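Thymidylate synthase (Enterobacteria phage T4, PDB 1TIS) catalyses the reductive methylation of dUMP to dTMP with methylenetetrahydrofolate, which leaves as dihydrofolate, and works as a homodimer in dTTP biosynthesis. Local coordinates at residues T26-G31 / G213-I218; F162-G167 / C202-G207. All blocks are in the same frame, centred on the assembly; numbering follows the deposited sequence.

Contact 1. Residues T26-G31 / G213-I218; sequences TIALFG and GGNTHI
The carbonyl oxygen of Gly-214 takes two backbone N-H groups, one on each face of its plane. Gly-31 N reaches it across the contact at 3.1 Å, tilted 21° from that plane; Thr-216 N, 3.0 Å from the same Gly-214 O, closes an inverse gamma turn centred on Asn-215. This turn makes the corner at which strand 205-219 leaves one direction and pairs with strand 26-30. Beyond it the two run antiparallel. Leu-29 N bonds to Thr-216 O at 2.8 Å, and Ile-218 N to Ile-27 O at 3.0 Å, whereas the return bond from Thr-216 N to Leu-29 O is weak. Between these hydrogen-bonded pairs lies the non-hydrogen-bonded pair Ala-28 and His-217, whose CB atoms meet at 3.4 Å. From there the imidazole is carried off from strand 26-30, with the amide ND2 of Asn-215 at its edge, in the ring plane. Phe-30 has its ring swung away from its own backbone N (chi1 173°), which puts CD1 3.5 Å from Gly-214 C; Asn-215 N lies near the ring plane at its edge. His-217 and Ile-218 are, by similarity, dUMP-binding residues of the site shared between the two subunits, so this ladder probably forms part of its wall. On the other face Ile-27, Thr-216 and Ile-218 pack on Ile-11 of helix 3-12, and Thr-216 OG1 bonds to Ser-32. At the corner, Gly-213 O accepts from Gln-172 of the second subunit, while Asn-215 pairs through its backbone with strand 168-179 of its own chain.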
# COMPACT_ATOMS: atom_id res chain seq x y z
N THR A 26 -17.40 -16.80 1.72
CA THR A 26 -16.05 -16.65 2.24
C THR A 26 -16.25 -16.06 3.63
O THR A 26 -17.31 -15.46 3.89
CB THR A 26 -15.28 -15.66 1.33
OG1 THR A 26 -15.51 -15.99 -0.02
CG2 THR A 26 -13.78 -15.75 1.48
N ILE A 27 -15.34 -16.23 4.58
CA ILE A 27 -15.34 -15.47 5.84
C ILE A 27 -14.09 -14.61 5.56
O ILE A 27 -13.07 -15.18 5.11
CB ILE A 27 -15.18 -16.45 7.04
CG1 ILE A 27 -16.57 -16.66 7.61
CG2 ILE A 27 -14.22 -15.94 8.12
CD1 ILE A 27 -17.15 -15.50 8.47
N ALA A 28 -14.07 -13.29 5.75
CA ALA A 28 -12.94 -12.49 5.31
C ALA A 28 -12.86 -11.23 6.11
O ALA A 28 -13.88 -10.84 6.63
CB ALA A 28 -13.12 -12.11 3.87
N LEU A 29 -11.74 -10.52 6.23
CA LEU A 29 -11.62 -9.34 7.06
C LEU A 29 -10.74 -8.44 6.20
O LEU A 29 -9.72 -8.86 5.65
CB LEU A 29 -10.93 -9.77 8.39
CG LEU A 29 -10.52 -8.89 9.61
CD1 LEU A 29 -11.67 -8.52 10.53
CD2 LEU A 29 -9.58 -9.72 10.45
N PHE A 30 -11.15 -7.18 6.03
CA PHE A 30 -10.37 -6.19 5.25
C PHE A 30 -9.44 -5.36 6.13
O PHE A 30 -9.90 -4.60 6.99
CB PHE A 30 -11.35 -5.24 4.50
CG PHE A 30 -10.74 -4.04 3.77
CD1 PHE A 30 -9.97 -4.23 2.63
CD2 PHE A 30 -10.99 -2.76 4.26
CE1 PHE A 30 -9.45 -3.13 1.99
CE2 PHE A 30 -10.46 -1.66 3.61
CZ PHE A 30 -9.69 -1.86 2.47
N GLY A 31 -8.15 -5.47 5.98
CA GLY A 31 -7.29 -4.60 6.73
C GLY A 31 -6.43 -5.39 7.65
O GLY A 31 -6.67 -5.32 8.83
N GLY A 213 -2.57 -5.89 4.44
CA GLY A 213 -3.58 -6.66 3.75
C GLY A 213 -4.80 -5.84 3.41
O GLY A 213 -5.18 -4.87 4.10
N GLY A 214 -5.32 -6.26 2.28
CA GLY A 214 -6.57 -5.73 1.83
C GLY A 214 -7.63 -6.77 2.15
O GLY A 214 -7.97 -7.03 3.32
N ASN A 215 -8.20 -7.42 1.16
CA ASN A 215 -9.18 -8.43 1.50
C ASN A 215 -8.57 -9.79 1.77
O ASN A 215 -8.43 -10.65 0.87
CB ASN A 215 -10.15 -8.52 0.38
CG ASN A 215 -11.43 -9.17 0.82
OD1 ASN A 215 -12.47 -8.53 0.89
ND2 ASN A 215 -11.42 -10.46 1.12
N THR A 216 -8.24 -9.96 3.04
CA THR A 216 -7.78 -11.23 3.64
C THR A 216 -9.02 -12.13 3.81
O THR A 216 -10.00 -11.86 4.50
CB THR A 216 -7.11 -10.91 4.99
OG1 THR A 216 -5.91 -10.19 4.71
CG2 THR A 216 -6.78 -12.14 5.79
N HIS A 217 -8.98 -13.25 3.12
CA HIS A 217 -10.13 -14.09 3.10
C HIS A 217 -9.75 -15.56 3.18
O HIS A 217 -8.65 -15.95 2.76
CB HIS A 217 -10.86 -13.70 1.82
CG HIS A 217 -10.21 -13.89 0.45
ND1 HIS A 217 -9.52 -14.89 -0.11
CD2 HIS A 217 -10.34 -12.94 -0.53
CE1 HIS A 217 -9.24 -14.59 -1.35
NE2 HIS A 217 -9.74 -13.41 -1.59
N ILE A 218 -10.67 -16.35 3.72
CA ILE A 218 -10.56 -17.80 3.83
C ILE A 218 -11.79 -18.26 3.07
O ILE A 218 -12.87 -17.73 3.33
CB ILE A 218 -10.68 -18.21 5.29
CG1 ILE A 218 -9.62 -17.58 6.17
CG2 ILE A 218 -10.59 -19.72 5.31
CD1 ILE A 218 -9.87 -17.95 7.64

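Contact 2. Residues F162-G167 / C202-G207; sequences FNVRNG and CNLIPG
One backbone hydrogen bond joins the segments: Ile-205 N donates to Gly-167 O at 3.0 Å, with an N-H...O angle of 148°. The donor stands 32° out of the carbonyl plane. The same oxygen lies beside CB and CG1 of Ile-205; chi1 of -55° keeps CG1 on the side of the backbone N, near this oxygen. The apolar part is a single meeting of branched ends, Val-164 CG1 with Leu-204 CD1 at 3.7 Å, the two side chains crossing at about a right angle. Ile-129 of helix 121-131 also touches Val-164.

In the fold, residues 165-167 link the antiparallel strands 157-164 and 168-179. Helix 184-202 then connects 168-179 to its parallel neighbour 205-219, as in a beta-alpha-beta crossover. The contact thus brings the hairpin turn against the chain leaving that helix, where Asn-203 has positive phi, and Gly-167 likewise turns with positive phi.

The charged part is looser. The Arg-165 side chain brings its guanidinium near Gly-207, with Arg-165 NH2 4.4 Å from Gly-207 CA, a loose approach, oblique to the guanidinium plane. The charge finds its partners outside the segments: a cation-pi contact with Tyr-168 and a long, weak ion pair with Asp-208.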
# COMPACT_ATOMS: atom_id res chain seq x y z
N PHE A 162 10.79 -0.10 1.19
CA PHE A 162 11.94 -0.63 1.92
C PHE A 162 12.31 0.46 2.90
O PHE A 162 12.18 1.64 2.59
CB PHE A 162 13.20 -0.81 1.12
CG PHE A 162 13.27 -1.95 0.14
CD1 PHE A 162 13.41 -3.27 0.58
CD2 PHE A 162 13.26 -1.66 -1.20
CE1 PHE A 162 13.53 -4.31 -0.32
CE2 PHE A 162 13.38 -2.72 -2.09
CZ PHE A 162 13.51 -4.04 -1.67
N ASN A 163 12.85 0.08 4.06
CA ASN A 163 13.28 1.01 5.11
C ASN A 163 14.65 0.53 5.52
O ASN A 163 14.87 -0.69 5.58
CB ASN A 163 12.39 0.92 6.33
CG ASN A 163 12.03 2.25 6.96
OD1 ASN A 163 11.19 2.99 6.45
ND2 ASN A 163 12.56 2.59 8.12
N VAL A 164 15.61 1.40 5.77
CA VAL A 164 16.94 0.99 6.23
C VAL A 164 17.10 1.38 7.72
O VAL A 164 16.97 2.57 8.05
CB VAL A 164 17.98 1.71 5.32
CG1 VAL A 164 19.36 1.23 5.69
CG2 VAL A 164 17.69 1.43 3.85
N ARG A 165 17.24 0.37 8.64
CA ARG A 165 17.40 0.58 10.09
C ARG A 165 18.76 1.19 10.45
O ARG A 165 19.01 2.35 10.14
CB ARG A 165 17.22 -0.74 10.83
CG ARG A 165 15.73 -0.92 11.03
CD ARG A 165 15.28 -1.75 12.23
NE ARG A 165 15.89 -3.07 12.29
CZ ARG A 165 15.47 -4.04 13.11
NH1 ARG A 165 14.44 -3.83 13.93
NH2 ARG A 165 16.07 -5.24 13.13
N ASN A 166 19.66 0.58 11.20
CA ASN A 166 21.02 1.09 11.18
C ASN A 166 21.57 -0.30 11.05
O ASN A 166 21.80 -1.01 12.03
CB ASN A 166 21.53 1.72 12.50
CG ASN A 166 22.52 2.91 12.39
OD1 ASN A 166 22.73 3.62 13.38
ND2 ASN A 166 23.16 3.28 11.29
N GLY A 167 21.57 -0.70 9.77
CA GLY A 167 22.15 -1.98 9.43
C GLY A 167 21.15 -3.07 9.10
O GLY A 167 21.52 -4.22 8.88
N CYS A 202 23.05 -4.94 -1.05
CA CYS A 202 23.32 -3.74 -0.27
C CYS A 202 24.24 -3.96 0.94
O CYS A 202 24.71 -3.02 1.59
CB CYS A 202 21.93 -3.15 0.11
SG CYS A 202 20.90 -2.76 -1.32
N ASN A 203 24.52 -5.24 1.22
CA ASN A 203 25.28 -5.71 2.35
C ASN A 203 24.75 -5.12 3.67
O ASN A 203 25.34 -4.44 4.52
CB ASN A 203 26.77 -5.39 2.13
CG ASN A 203 27.70 -6.18 3.06
OD1 ASN A 203 28.65 -5.60 3.59
ND2 ASN A 203 27.55 -7.48 3.33
N LEU A 204 23.49 -5.45 3.82
CA LEU A 204 22.80 -5.06 5.00
C LEU A 204 22.32 -6.39 5.57
O LEU A 204 22.30 -7.44 4.92
CB LEU A 204 21.67 -4.11 4.60
CG LEU A 204 21.90 -2.79 3.81
CD1 LEU A 204 20.80 -1.80 4.10
CD2 LEU A 204 23.11 -2.06 4.29
N ILE A 205 21.98 -6.31 6.84
CA ILE A 205 21.49 -7.45 7.59
C ILE A 205 20.01 -7.41 7.26
O ILE A 205 19.36 -6.39 7.45
CB ILE A 205 21.68 -7.29 9.15
CG1 ILE A 205 23.15 -6.98 9.55
CG2 ILE A 205 21.15 -8.55 9.80
CD1 ILE A 205 24.31 -7.89 9.06
N PRO A 206 19.46 -8.47 6.70
CA PRO A 206 18.02 -8.57 6.55
C PRO A 206 17.33 -8.30 7.90
O PRO A 206 17.74 -8.78 8.96
CB PRO A 206 17.86 -9.97 5.97
CG PRO A 206 19.14 -10.71 6.33
CD PRO A 206 20.18 -9.62 6.17
N GLY A 207 16.31 -7.45 7.87
CA GLY A 207 15.65 -7.01 9.08
C GLY A 207 14.26 -7.51 9.21
O GLY A 207 14.07 -8.71 9.33

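Strand 205-219 carries both contacts: contact 2 at its beginning, contact 1 at and after the corner, near its other end. Their centres are 30 Å apart and their nearest atoms about 15 Å, so they do not touch. Contact 1 reaches the dUMP site assigned by similarity: the side chain of His-217 is about 3 Å from that of Ser-177 and about 5 Å from a bound phosphate ion, probably from the crystallisation liquor. Contact 2 holds none of the dUMP-binding residues, but the side chain of Val-164 is about 6 Å from that of Arg-136, another dUMP-binding residue by similarity. The dimer brings the two regions together, since Phe-30 of one subunit packs on Asn-163 of the other.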